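Local structure of USG-1 protein homolog (Pseudomonas aeruginosa, 2HJS) at residues M111-A116 against L138-A143; R152-T157 against L248-Q253; D292-G297 against L311-D316. The protein probably binds NAD(P) and acts as an oxidoreductase on aldehyde or oxo groups, in the manner of aspartate-semialdehyde dehydrogenases, and forms a dimer. All blocks are in the same frame, centred on the assembly; numbering follows the deposited sequence.

Interaction 1 of 3, residues M111-A116 against L138-A143; sequences MVSVNA and LCEVLA
Val114 sets CG1 opposite its backbone N (chi1 -179°), which swings CG2 toward helix 133-145, and Met111, a selenomethionine, bends at its last torsion (chi3 73°) to send its methyl to the same helix. Val114 CG2 makes the central contact. It rests over the backbone turn at Cys139, 3.7 Å from Cys139 O, and between two beta carbons one helical turn apart, Cys139 CB at 4.0 Å and Ala143 CB at 4.1 Å. The carbonyl it lies against is already used by Ala143 N within the helix, so an apolar methyl is a suitable neighbour there. Alanine, with only CB, allows the two segments to approach closely: Ala143 CB stands 3.8 Å from Ser113 O. Met111 runs across Glu140 at about a right angle, and its long unbranched side chain carries SE to Cys139 CB and CE to within 4.1 Å of Glu140 CB. Ser113 touches the aliphatic base of Glu140 through OG, 4.0 Å from CB. The carboxylate of Glu140 leads away, to a salt bridge with Lys320 and a hydrogen bond to Thr294 OG1. No hydrogen bond crosses the contact. Within the short turn Met111 N gives a nearly straight bond to Asn115 OD1 (2.8 Å), and Asn115 ND2 is bonded to Pro109 O. Leu225 of helix 213-225 packs beside Met111 and Cys139. This is plain apolar packing of a short, weakly bonded helix, from the NAD-binding family region, on the helix that lies against the sheet of the dimerisation domain.

Interaction 2 of 3, residues R152-T157 against L248-Q253; sequences RQLNLT and LSVTLQ
Leu156 and Val250 lie at the apolar centre of two neighbouring antiparallel strands, 153-157 and 248-253, in the mixed sheet of the dimerisation domain. They form a non-hydrogen-bonded pair, and Leu156 CD1 reaches Val250 CG2 at 4.0 Å and Leu248 CB at 3.8 Å. Leu156 carries CG opposite its backbone N (chi1 168°), which leans its branch across the neighbouring strand. Leu154 also turns its CD1 toward Val250 CG1, although its fit against Leu252 is doubtful in the model. Branched aliphatic residues suit this face because Leu138 and Leu142 of helix 133-145 pack on it.

The other face, with Gln153, Asn155, Thr157, Ser249, Thr251 and Gln253, is polar and meets the second subunit: Thr157 OG1 is hydrogen-bonded to Thr157 OG1 of that subunit. A short threonine hydroxyl suits a place where the same residue of both subunits meets. Between the faces the backbones are joined by paired bonds, among them Asn155 N to Thr251 O at 2.9 Å, nearly straight at 178°. At the outer end Gln253, in the conformer given, turns its amide away to Asp305 and Gln308, and Arg152 pairs with Asp150. Here the regular pattern ends in a classic beta bulge, in which Arg152 and Gln153 both face Gln253: Gln253 O accepts from Arg152 N at 2.6 Å and, on a lone pair, from Gln153 N at 3.3 Å.

Interaction 3 of 3, residues D292-G297 against L311-D316; sequences DETYVG and LWIVSD
A beta hairpin of strands 294-301 and 308-315 lies within the mixed sheet of the dimerisation domain, and the contact joins its open end, where Thr294 meets Ser315 and Gly297 meets Trp312. The axes of 294-297 and 311-315 approach to 4.7 Å and run antiparallel at 159°. Tyr295 with Val314 and Gly297 with Trp312 are hydrogen-bonded pairs; Tyr295 N gives to Val314 O, and Val314 N returns a bond to Tyr295 O. Between them Val296 faces Ile313 as a non-hydrogen-bonded pair, and its CA sits 3.2 Å from Trp312 O in a CA-H...O contact.

On the face of Val296 and Ile313, beta-branched residues suit both the extended backbone and the packing of Val141 from helix 133-145. Thr294 adds its methyl to this layer, CG2 lying 3.5 Å from Ile313 CG2 where the two side chains cross at a slant. With CG2 opposite the backbone N, the chi1 of -71° leaves OG1 beside that nitrogen and facing Ser315. Ser315 OG donates to Thr294 OG1 at 2.9 Å; with Lys320 and the glutamate of helix 133-145, three polar partners hold this buried hydroxyl.

On the other face Tyr295 CB lies 3.7 Å from Val314 CG2, and Val314 O is at the edge of the tyrosine ring, near its plane. Trp312 leads its indole away, with NE1 bonded to Pro282 O, and packs on Ala201 of the second subunit; its CB lies 3.5 Å from O of its partner Gly297. Asp316 then N-caps helix 317-336 with its carboxylate. One water lies between the residues flanking the strands, 2.8 Å from Glu293 O, and accepts from Asp316 N at 2.9 Å.

Overall arrangement
From the N terminus, interaction 1 comes first, closing a loop of 21 residues between 111-116 and helix 133-145. The chain passes directly from that helix into strand 151-160, where interaction 2 opens; its far longer loop of 90 residues closes at 248-253. Interaction 3 then closes the 13-residue loop of the 294-301/308-315 hairpin. The three follow in series, with no loop nesting in or crossing another. Spatially they converge: strands 246-254 and 308-315 are sheet neighbours, with Leu248 N bonded to Ile313 O. Helix 133-145 lies on the sheet that carries interactions 2 and 3, and interaction 1 fastens the NAD-binding family region to that helix.

Interaction 1 of 3, residues M111-A116 against L138-A143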
HETATM    1  N   MSE A 111      23.074  -6.547 -11.217  1.00 54.28           N
HETATM    2  CA  MSE A 111      23.137  -5.151 -10.799  1.00 57.08           C
HETATM    3  C   MSE A 111      24.506  -4.791 -10.262  1.00 55.78           C
HETATM    4  O   MSE A 111      25.046  -5.478  -9.404  1.00 55.00           O
HETATM    5  CB  MSE A 111      22.133  -4.879  -9.699  1.00 55.71           C
HETATM    6  CG  MSE A 111      20.735  -4.838 -10.184  1.00 58.91           C
HETATM    7 SE   MSE A 111      19.552  -4.586  -8.653  1.00 65.86          SE
HETATM    8  CE  MSE A 111      19.957  -2.688  -8.291  1.00 56.31           C
ATOM      9  N   VAL A 112      25.038  -3.672 -10.732  1.00 56.24           N
ATOM     10  CA  VAL A 112      26.306  -3.133 -10.217  1.00 56.96           C
ATOM     11  C   VAL A 112      26.327  -2.981  -8.671  1.00 57.36           C
ATOM     12  O   VAL A 112      27.274  -3.379  -8.039  1.00 56.98           O
ATOM     13  CB  VAL A 112      26.655  -1.787 -10.913  1.00 56.15           C
ATOM     14  CG1 VAL A 112      27.974  -1.227 -10.398  1.00 57.69           C
ATOM     15  CG2 VAL A 112      26.728  -1.983 -12.435  1.00 55.76           C
ATOM     16  N   SER A 113      25.262  -2.441  -8.076  1.00 58.89           N
ATOM     17  CA  SER A 113      25.253  -2.163  -6.626  1.00 60.08           C
ATOM     18  C   SER A 113      25.079  -3.433  -5.738  1.00 60.55           C
ATOM     19  O   SER A 113      25.135  -3.345  -4.485  1.00 61.32           O
ATOM     20  CB  SER A 113      24.174  -1.082  -6.282  1.00 60.53           C
ATOM     21  OG  SER A 113      22.824  -1.439  -6.650  1.00 59.94           O
ATOM     22  N   VAL A 114      24.877  -4.594  -6.387  1.00 59.78           N
ATOM     23  CA  VAL A 114      24.364  -5.821  -5.720  1.00 58.50           C
ATOM     24  C   VAL A 114      25.206  -7.082  -5.981  1.00 57.78           C
ATOM     25  O   VAL A 114      25.692  -7.695  -5.038  1.00 56.90           O
ATOM     26  CB  VAL A 114      22.896  -6.102  -6.087  1.00 57.65           C
ATOM     27  CG1 VAL A 114      22.378  -7.359  -5.364  1.00 58.22           C
ATOM     28  CG2 VAL A 114      22.021  -4.922  -5.751  1.00 58.40           C
ATOM     29  N   ASN A 115      25.390  -7.459  -7.248  1.00 57.05           N
ATOM     30  CA  ASN A 115      25.999  -8.757  -7.570  1.00 56.90           C
ATOM     31  C   ASN A 115      26.866  -8.639  -8.794  1.00 57.79           C
ATOM     32  O   ASN A 115      26.900  -9.545  -9.638  1.00 57.61           O
ATOM     33  CB  ASN A 115      24.930  -9.861  -7.756  1.00 57.00           C
ATOM     34  CG  ASN A 115      24.116  -9.710  -9.063  1.00 57.21           C
ATOM     35  OD1 ASN A 115      23.889  -8.587  -9.549  1.00 54.66           O
ATOM     36  ND2 ASN A 115      23.667 -10.851  -9.629  1.00 52.69           N
ATOM     37  N   ALA A 116      27.594  -7.519  -8.868  1.00 58.51           N
ATOM     38  CA  ALA A 116      28.426  -7.190 -10.019  1.00 59.82           C
ATOM     39  C   ALA A 116      29.424  -8.297 -10.304  1.00 59.98           C
ATOM     40  O   ALA A 116      29.712  -8.600 -11.458  1.00 59.98           O
ATOM     41  CB  ALA A 116      29.145  -5.851  -9.794  1.00 59.93           C
ATOM     42  N   LEU A 138      14.295  -2.515  -4.318  1.00 49.91           N
ATOM     43  CA  LEU A 138      14.418  -3.312  -3.112  1.00 49.13           C
ATOM     44  C   LEU A 138      15.891  -3.707  -2.885  1.00 49.71           C
ATOM     45  O   LEU A 138      16.444  -3.466  -1.804  1.00 49.03           O
ATOM     46  CB  LEU A 138      13.572  -4.579  -3.209  1.00 48.33           C
ATOM     47  CG  LEU A 138      13.526  -5.453  -1.946  1.00 49.56           C
ATOM     48  CD1 LEU A 138      12.982  -4.680  -0.744  1.00 44.81           C
ATOM     49  CD2 LEU A 138      12.700  -6.737  -2.177  1.00 48.42           C
ATOM     50  N   CYS A 139      16.509  -4.315  -3.903  1.00 48.73           N
ATOM     51  CA  CYS A 139      17.839  -4.927  -3.734  1.00 49.40           C
ATOM     52  C   CYS A 139      18.918  -3.897  -3.536  1.00 48.71           C
ATOM     53  O   CYS A 139      19.869  -4.134  -2.797  1.00 49.07           O
ATOM     54  CB  CYS A 139      18.194  -5.856  -4.906  1.00 48.69           C
ATOM     55  SG  CYS A 139      17.194  -7.360  -4.897  1.00 55.48           S
ATOM     56  N   GLU A 140      18.757  -2.754  -4.185  1.00 47.88           N
ATOM     57  CA  GLU A 140      19.703  -1.678  -4.030  1.00 49.19           C
ATOM     58  C   GLU A 140      19.779  -1.219  -2.578  1.00 48.66           C
ATOM     59  O   GLU A 140      20.844  -0.854  -2.105  1.00 48.70           O
ATOM     60  CB  GLU A 140      19.312  -0.491  -4.926  1.00 48.84           C
ATOM     61  CG  GLU A 140      20.036   0.798  -4.592  1.00 50.28           C
ATOM     62  CD  GLU A 140      19.546   1.971  -5.431  1.00 51.26           C
ATOM     63  OE1 GLU A 140      18.379   1.911  -5.899  1.00 52.15           O
ATOM     64  OE2 GLU A 140      20.325   2.948  -5.622  1.00 49.49           O
ATOM     65  N   VAL A 141      18.639  -1.220  -1.891  1.00 48.81           N
ATOM     66  CA  VAL A 141      18.567  -0.767  -0.512  1.00 48.86           C
ATOM     67  C   VAL A 141      19.003  -1.876   0.449  1.00 49.69           C
ATOM     68  O   VAL A 141      19.718  -1.617   1.405  1.00 50.18           O
ATOM     69  CB  VAL A 141      17.133  -0.276  -0.173  1.00 48.91           C
ATOM     70  CG1 VAL A 141      16.970  -0.034   1.349  1.00 47.38           C
ATOM     71  CG2 VAL A 141      16.821   0.986  -0.986  1.00 47.71           C
ATOM     72  N   LEU A 142      18.590  -3.106   0.178  1.00 49.75           N
ATOM     73  CA  LEU A 142      18.930  -4.243   1.041  1.00 51.34           C
ATOM     74  C   LEU A 142      20.390  -4.680   0.994  1.00 51.63           C
ATOM     75  O   LEU A 142      20.953  -5.053   2.027  1.00 51.95           O
ATOM     76  CB  LEU A 142      18.088  -5.444   0.667  1.00 51.20           C
ATOM     77  CG  LEU A 142      16.841  -5.706   1.490  1.00 56.11           C
ATOM     78  CD1 LEU A 142      16.118  -4.437   1.916  1.00 57.77           C
ATOM     79  CD2 LEU A 142      15.946  -6.609   0.658  1.00 59.34           C
ATOM     80  N   ALA A 143      20.990  -4.668  -0.198  1.00 51.54           N
ATOM     81  CA  ALA A 143      22.369  -5.144  -0.349  1.00 52.51           C
ATOM     82  C   ALA A 143      23.331  -4.568   0.717  1.00 53.20           C
ATOM     83  O   ALA A 143      23.980  -5.338   1.431  1.00 53.62           O
ATOM     84  CB  ALA A 143      22.902  -4.906  -1.766  1.00 51.05           C
TER

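Interaction 2 of 3, residues R152-T157 against L248-Q253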
ATOM      1  N   ARG A 152      16.036 -12.895   8.316  1.00 60.44           N
ATOM      2  CA  ARG A 152      15.374 -14.200   8.347  1.00 60.12           C
ATOM      3  C   ARG A 152      14.042 -14.258   7.592  1.00 59.18           C
ATOM      4  O   ARG A 152      13.633 -15.328   7.168  1.00 59.33           O
ATOM      5  CB  ARG A 152      15.159 -14.633   9.809  1.00 60.31           C
ATOM      6  CG  ARG A 152      16.469 -14.823  10.583  1.00 62.66           C
ATOM      7  CD  ARG A 152      17.207 -16.043  10.041  1.00 68.11           C
ATOM      8  NE  ARG A 152      18.615 -16.127  10.439  1.00 71.54           N
ATOM      9  CZ  ARG A 152      19.049 -16.690  11.573  1.00 74.24           C
ATOM     10  NH1 ARG A 152      18.182 -17.203  12.462  1.00 73.30           N
ATOM     11  NH2 ARG A 152      20.359 -16.726  11.834  1.00 73.62           N
ATOM     12  N   GLN A 153      13.355 -13.123   7.456  1.00 57.96           N
ATOM     13  CA  GLN A 153      12.073 -13.041   6.725  1.00 57.49           C
ATOM     14  C   GLN A 153      12.008 -11.642   6.128  1.00 55.71           C
ATOM     15  O   GLN A 153      12.341 -10.675   6.789  1.00 55.73           O
ATOM     16  CB  GLN A 153      10.823 -13.217   7.622  1.00 57.36           C
ATOM     17  CG  GLN A 153      10.641 -14.518   8.429  1.00 62.14           C
ATOM     18  CD  GLN A 153      10.141 -15.725   7.611  1.00 68.38           C
ATOM     19  OE1 GLN A 153       9.637 -15.585   6.488  1.00 70.82           O
ATOM     20  NE2 GLN A 153      10.292 -16.928   8.183  1.00 71.33           N
ATOM     21  N   LEU A 154      11.532 -11.538   4.903  1.00 54.32           N
ATOM     22  CA  LEU A 154      11.433 -10.268   4.223  1.00 54.02           C
ATOM     23  C   LEU A 154      10.008 -10.113   3.714  1.00 52.93           C
ATOM     24  O   LEU A 154       9.550 -10.932   2.931  1.00 52.71           O
ATOM     25  CB  LEU A 154      12.435 -10.239   3.069  1.00 53.77           C
ATOM     26  CG  LEU A 154      12.529  -9.014   2.169  1.00 55.23           C
ATOM     27  CD1 LEU A 154      12.828  -7.808   2.990  1.00 54.83           C
ATOM     28  CD2 LEU A 154      13.650  -9.236   1.149  1.00 56.32           C
ATOM     29  N   ASN A 155       9.312  -9.090   4.189  1.00 51.45           N
ATOM     30  CA  ASN A 155       7.980  -8.780   3.690  1.00 51.68           C
ATOM     31  C   ASN A 155       8.019  -7.507   2.855  1.00 51.67           C
ATOM     32  O   ASN A 155       8.570  -6.497   3.279  1.00 51.50           O
ATOM     33  CB  ASN A 155       6.968  -8.652   4.814  1.00 50.62           C
ATOM     34  CG  ASN A 155       5.516  -8.686   4.302  1.00 52.22           C
ATOM     35  OD1 ASN A 155       4.940  -7.655   3.889  1.00 53.79           O
ATOM     36  ND2 ASN A 155       4.936  -9.861   4.308  1.00 48.50           N
ATOM     37  N   LEU A 156       7.471  -7.592   1.648  1.00 51.45           N
ATOM     38  CA  LEU A 156       7.356  -6.444   0.764  1.00 51.50           C
ATOM     39  C   LEU A 156       5.906  -6.217   0.358  1.00 51.52           C
ATOM     40  O   LEU A 156       5.245  -7.123  -0.144  1.00 52.09           O
ATOM     41  CB  LEU A 156       8.227  -6.633  -0.476  1.00 50.74           C
ATOM     42  CG  LEU A 156       8.029  -5.672  -1.652  1.00 52.24           C
ATOM     43  CD1 LEU A 156       8.461  -4.212  -1.312  1.00 48.49           C
ATOM     44  CD2 LEU A 156       8.800  -6.195  -2.858  1.00 51.01           C
ATOM     45  N   THR A 157       5.410  -5.005   0.597  1.00 51.60           N
ATOM     46  CA  THR A 157       4.169  -4.555  -0.022  1.00 51.83           C
ATOM     47  C   THR A 157       4.550  -3.426  -0.977  1.00 51.86           C
ATOM     48  O   THR A 157       4.959  -2.355  -0.544  1.00 52.32           O
ATOM     49  CB  THR A 157       3.152  -4.029   1.001  1.00 52.06           C
ATOM     50  OG1 THR A 157       2.860  -5.056   1.954  1.00 53.91           O
ATOM     51  CG2 THR A 157       1.852  -3.603   0.309  1.00 51.57           C
ATOM     52  N   LEU A 248       7.493   1.504  -1.706  1.00 48.18           N
ATOM     53  CA  LEU A 248       7.635   0.170  -1.127  1.00 48.58           C
ATOM     54  C   LEU A 248       7.611   0.221   0.395  1.00 48.81           C
ATOM     55  O   LEU A 248       8.300   1.040   0.988  1.00 48.98           O
ATOM     56  CB  LEU A 248       8.955  -0.483  -1.567  1.00 48.63           C
ATOM     57  CG  LEU A 248       9.357  -0.410  -3.054  1.00 50.14           C
ATOM     58  CD1 LEU A 248      10.671  -1.160  -3.269  1.00 48.69           C
ATOM     59  CD2 LEU A 248       8.250  -0.997  -3.934  1.00 52.18           C
ATOM     60  N   SER A 249       6.830  -0.661   1.010  1.00 48.47           N
ATOM     61  CA  SER A 249       6.864  -0.830   2.450  1.00 49.49           C
ATOM     62  C   SER A 249       7.467  -2.198   2.763  1.00 49.57           C
ATOM     63  O   SER A 249       6.937  -3.237   2.385  1.00 48.48           O
ATOM     64  CB  SER A 249       5.464  -0.683   3.042  1.00 49.26           C
ATOM     65  OG  SER A 249       5.520  -0.961   4.427  1.00 53.26           O
ATOM     66  N   VAL A 250       8.611  -2.171   3.437  1.00 50.65           N
ATOM     67  CA  VAL A 250       9.422  -3.358   3.675  1.00 51.04           C
ATOM     68  C   VAL A 250       9.488  -3.641   5.175  1.00 51.32           C
ATOM     69  O   VAL A 250       9.616  -2.714   5.964  1.00 51.55           O
ATOM     70  CB  VAL A 250      10.850  -3.132   3.091  1.00 52.35           C
ATOM     71  CG1 VAL A 250      11.766  -4.346   3.326  1.00 51.93           C
ATOM     72  CG2 VAL A 250      10.790  -2.788   1.559  1.00 50.83           C
ATOM     73  N   THR A 251       9.370  -4.913   5.566  1.00 51.13           N
ATOM     74  CA  THR A 251       9.635  -5.362   6.945  1.00 50.41           C
ATOM     75  C   THR A 251      10.689  -6.453   6.914  1.00 50.99           C
ATOM     76  O   THR A 251      10.521  -7.468   6.231  1.00 51.65           O
ATOM     77  CB  THR A 251       8.397  -5.951   7.618  1.00 50.35           C
ATOM     78  OG1 THR A 251       7.297  -5.079   7.398  1.00 50.82           O
ATOM     79  CG2 THR A 251       8.605  -6.110   9.140  1.00 48.22           C
ATOM     80  N   LEU A 252      11.783  -6.241   7.628  1.00 50.17           N
ATOM     81  CA  LEU A 252      12.791  -7.267   7.777  1.00 51.21           C
ATOM     82  C   LEU A 252      12.728  -7.845   9.171  1.00 51.05           C
ATOM     83  O   LEU A 252      12.720  -7.099  10.148  1.00 51.44           O
ATOM     84  CB  LEU A 252      14.202  -6.699   7.574  1.00 51.24           C
ATOM     85  CG  LEU A 252      14.489  -5.733   6.424  1.00 52.84           C
ATOM     86  CD1 LEU A 252      15.981  -5.496   6.311  1.00 52.35           C
ATOM     87  CD2 LEU A 252      14.000  -6.387   5.188  1.00 56.02           C
ATOM     88  N   GLN A 253      12.676  -9.170   9.251  0.50 51.25           N
ATOM     89  CA  GLN A 253      12.781  -9.876  10.513  0.50 51.04           C
ATOM     90  C   GLN A 253      14.201 -10.393  10.619  0.50 51.29           C
ATOM     91  O   GLN A 253      14.632 -11.234   9.825  0.50 50.95           O
ATOM     92  CB  GLN A 253      11.794 -11.034  10.560  0.50 51.46           C
ATOM     93  CG  GLN A 253      11.792 -11.797  11.877  0.50 52.32           C
ATOM     94  CD  GLN A 253      11.022 -11.080  12.958  0.50 53.11           C
ATOM     95  OE1 GLN A 253       9.903 -10.635  12.736  0.50 54.20           O
ATOM     96  NE2 GLN A 253      11.621 -10.958  14.138  0.50 54.71           N
TER

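Interaction 3 of 3, residues D292-G297 against L311-D316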
ATOM      1  N   ASP A 292      17.863  10.586  -9.722  1.00 50.97           N
ATOM      2  CA  ASP A 292      18.590   9.320  -9.646  1.00 51.55           C
ATOM      3  C   ASP A 292      18.564   8.629  -8.292  1.00 51.50           C
ATOM      4  O   ASP A 292      18.820   7.435  -8.230  1.00 52.69           O
ATOM      5  CB  ASP A 292      20.062   9.498 -10.019  1.00 51.98           C
ATOM      6  CG  ASP A 292      20.269  10.067 -11.424  1.00 53.76           C
ATOM      7  OD1 ASP A 292      19.298  10.176 -12.204  1.00 56.67           O
ATOM      8  OD2 ASP A 292      21.425  10.414 -11.742  1.00 55.64           O
ATOM      9  N   GLU A 293      18.310   9.362  -7.211  1.00 50.38           N
ATOM     10  CA  GLU A 293      18.343   8.780  -5.878  1.00 49.86           C
ATOM     11  C   GLU A 293      17.130   7.893  -5.633  1.00 49.19           C
ATOM     12  O   GLU A 293      16.008   8.211  -6.020  1.00 47.82           O
ATOM     13  CB  GLU A 293      18.380   9.870  -4.789  1.00 50.39           C
ATOM     14  CG  GLU A 293      19.484  10.935  -4.996  1.00 54.81           C
ATOM     15  CD  GLU A 293      20.849  10.300  -4.972  1.00 58.78           C
ATOM     16  OE1 GLU A 293      21.213   9.765  -3.905  1.00 61.57           O
ATOM     17  OE2 GLU A 293      21.535  10.295  -6.024  1.00 64.37           O
ATOM     18  N   THR A 294      17.373   6.781  -4.963  1.00 48.94           N
ATOM     19  CA  THR A 294      16.312   5.996  -4.366  1.00 48.77           C
ATOM     20  C   THR A 294      16.228   6.495  -2.911  1.00 48.83           C
ATOM     21  O   THR A 294      17.212   6.460  -2.175  1.00 49.02           O
ATOM     22  CB  THR A 294      16.685   4.525  -4.437  1.00 48.73           C
ATOM     23  OG1 THR A 294      16.596   4.097  -5.797  1.00 50.34           O
ATOM     24  CG2 THR A 294      15.790   3.662  -3.573  1.00 48.08           C
ATOM     25  N   TYR A 295      15.059   6.979  -2.521  1.00 48.51           N
ATOM     26  CA  TYR A 295      14.864   7.583  -1.197  1.00 49.02           C
ATOM     27  C   TYR A 295      14.373   6.544  -0.194  1.00 49.28           C
ATOM     28  O   TYR A 295      13.513   5.746  -0.520  1.00 49.00           O
ATOM     29  CB  TYR A 295      13.829   8.683  -1.291  1.00 49.33           C
ATOM     30  CG  TYR A 295      14.330   9.964  -1.883  1.00 49.84           C
ATOM     31  CD1 TYR A 295      14.646  11.037  -1.060  1.00 51.82           C
ATOM     32  CD2 TYR A 295      14.499  10.114  -3.270  1.00 50.02           C
ATOM     33  CE1 TYR A 295      15.100  12.244  -1.585  1.00 51.35           C
ATOM     34  CE2 TYR A 295      14.970  11.321  -3.809  1.00 51.27           C
ATOM     35  CZ  TYR A 295      15.268  12.372  -2.950  1.00 51.99           C
ATOM     36  OH  TYR A 295      15.721  13.574  -3.435  1.00 53.79           O
ATOM     37  N   VAL A 296      14.927   6.553   1.018  1.00 48.98           N
ATOM     38  CA  VAL A 296      14.560   5.573   2.027  1.00 48.62           C
ATOM     39  C   VAL A 296      14.255   6.313   3.323  1.00 49.15           C
ATOM     40  O   VAL A 296      15.082   7.093   3.777  1.00 48.33           O
ATOM     41  CB  VAL A 296      15.698   4.542   2.297  1.00 49.03           C
ATOM     42  CG1 VAL A 296      15.221   3.447   3.308  1.00 47.36           C
ATOM     43  CG2 VAL A 296      16.135   3.898   1.015  1.00 48.11           C
ATOM     44  N   GLY A 297      13.082   6.054   3.908  1.00 48.74           N
ATOM     45  CA  GLY A 297      12.707   6.618   5.193  1.00 48.53           C
ATOM     46  C   GLY A 297      11.960   5.671   6.122  1.00 49.13           C
ATOM     47  O   GLY A 297      11.827   4.470   5.838  1.00 49.06           O
ATOM     48  N   LEU A 311      11.309  -0.312   6.558  1.00 48.67           N
ATOM     49  CA  LEU A 311      11.861   0.700   5.670  1.00 50.13           C
ATOM     50  C   LEU A 311      10.734   1.129   4.737  1.00 49.43           C
ATOM     51  O   LEU A 311       9.896   0.319   4.388  1.00 48.76           O
ATOM     52  CB  LEU A 311      12.974   0.114   4.769  1.00 50.18           C
ATOM     53  CG  LEU A 311      14.112  -0.725   5.347  1.00 52.76           C
ATOM     54  CD1 LEU A 311      14.813  -1.367   4.178  1.00 55.76           C
ATOM     55  CD2 LEU A 311      15.087   0.176   6.072  1.00 54.35           C
ATOM     56  N   TRP A 312      10.775   2.382   4.290  1.00 48.91           N
ATOM     57  CA  TRP A 312       9.891   2.873   3.238  1.00 48.29           C
ATOM     58  C   TRP A 312      10.790   3.380   2.128  1.00 48.09           C
ATOM     59  O   TRP A 312      11.715   4.125   2.379  1.00 47.92           O
ATOM     60  CB  TRP A 312       9.000   3.978   3.792  1.00 47.38           C
ATOM     61  CG  TRP A 312       8.301   4.881   2.779  1.00 47.83           C
ATOM     62  CD1 TRP A 312       8.734   6.123   2.340  1.00 46.55           C
ATOM     63  CD2 TRP A 312       7.033   4.650   2.131  1.00 45.58           C
ATOM     64  NE1 TRP A 312       7.810   6.651   1.463  1.00 45.85           N
ATOM     65  CE2 TRP A 312       6.768   5.772   1.314  1.00 45.50           C
ATOM     66  CE3 TRP A 312       6.106   3.596   2.152  1.00 47.05           C
ATOM     67  CZ2 TRP A 312       5.592   5.892   0.556  1.00 45.76           C
ATOM     68  CZ3 TRP A 312       4.942   3.708   1.383  1.00 46.20           C
ATOM     69  CH2 TRP A 312       4.698   4.862   0.603  1.00 46.06           C
ATOM     70  N   ILE A 313      10.550   2.917   0.906  1.00 48.37           N
ATOM     71  CA  ILE A 313      11.443   3.192  -0.214  1.00 47.96           C
ATOM     72  C   ILE A 313      10.637   3.843  -1.336  1.00 48.30           C
ATOM     73  O   ILE A 313       9.553   3.373  -1.678  1.00 47.38           O
ATOM     74  CB  ILE A 313      12.084   1.878  -0.745  1.00 48.03           C
ATOM     75  CG1 ILE A 313      12.795   1.115   0.385  1.00 48.23           C
ATOM     76  CG2 ILE A 313      13.025   2.187  -1.939  1.00 47.54           C
ATOM     77  CD1 ILE A 313      13.237  -0.303  -0.012  1.00 46.73           C
ATOM     78  N   VAL A 314      11.128   4.949  -1.885  1.00 48.17           N
ATOM     79  CA  VAL A 314      10.481   5.494  -3.077  1.00 48.42           C
ATOM     80  C   VAL A 314      11.520   5.751  -4.136  1.00 48.14           C
ATOM     81  O   VAL A 314      12.628   6.209  -3.847  1.00 48.43           O
ATOM     82  CB  VAL A 314       9.561   6.760  -2.817  1.00 48.87           C
ATOM     83  CG1 VAL A 314       8.325   6.411  -1.875  1.00 48.18           C
ATOM     84  CG2 VAL A 314      10.332   7.956  -2.314  1.00 48.50           C
ATOM     85  N   SER A 315      11.163   5.430  -5.367  1.00 48.67           N
ATOM     86  CA  SER A 315      12.092   5.558  -6.487  1.00 49.72           C
ATOM     87  C   SER A 315      11.324   5.764  -7.779  1.00 49.89           C
ATOM     88  O   SER A 315      10.161   5.324  -7.910  1.00 50.56           O
ATOM     89  CB  SER A 315      12.910   4.273  -6.619  1.00 49.10           C
ATOM     90  OG  SER A 315      14.132   4.532  -7.316  1.00 51.71           O
ATOM     91  N   ASP A 316      11.982   6.417  -8.723  1.00 49.20           N
ATOM     92  CA  ASP A 316      11.472   6.591 -10.075  1.00 49.01           C
ATOM     93  C   ASP A 316      11.653   5.265 -10.842  1.00 48.64           C
ATOM     94  O   ASP A 316      12.766   4.910 -11.256  1.00 47.79           O
ATOM     95  CB  ASP A 316      12.207   7.761 -10.759  1.00 48.94           C
ATOM     96  CG  ASP A 316      11.646   8.096 -12.130  1.00 50.04           C
ATOM     97  OD1 ASP A 316      11.066   7.187 -12.787  1.00 50.25           O
ATOM     98  OD2 ASP A 316      11.806   9.270 -12.557  1.00 49.46           O
TER
HETATM   99  O   HOH W   1      14.547   7.793  -8.355  1.00 35.09           O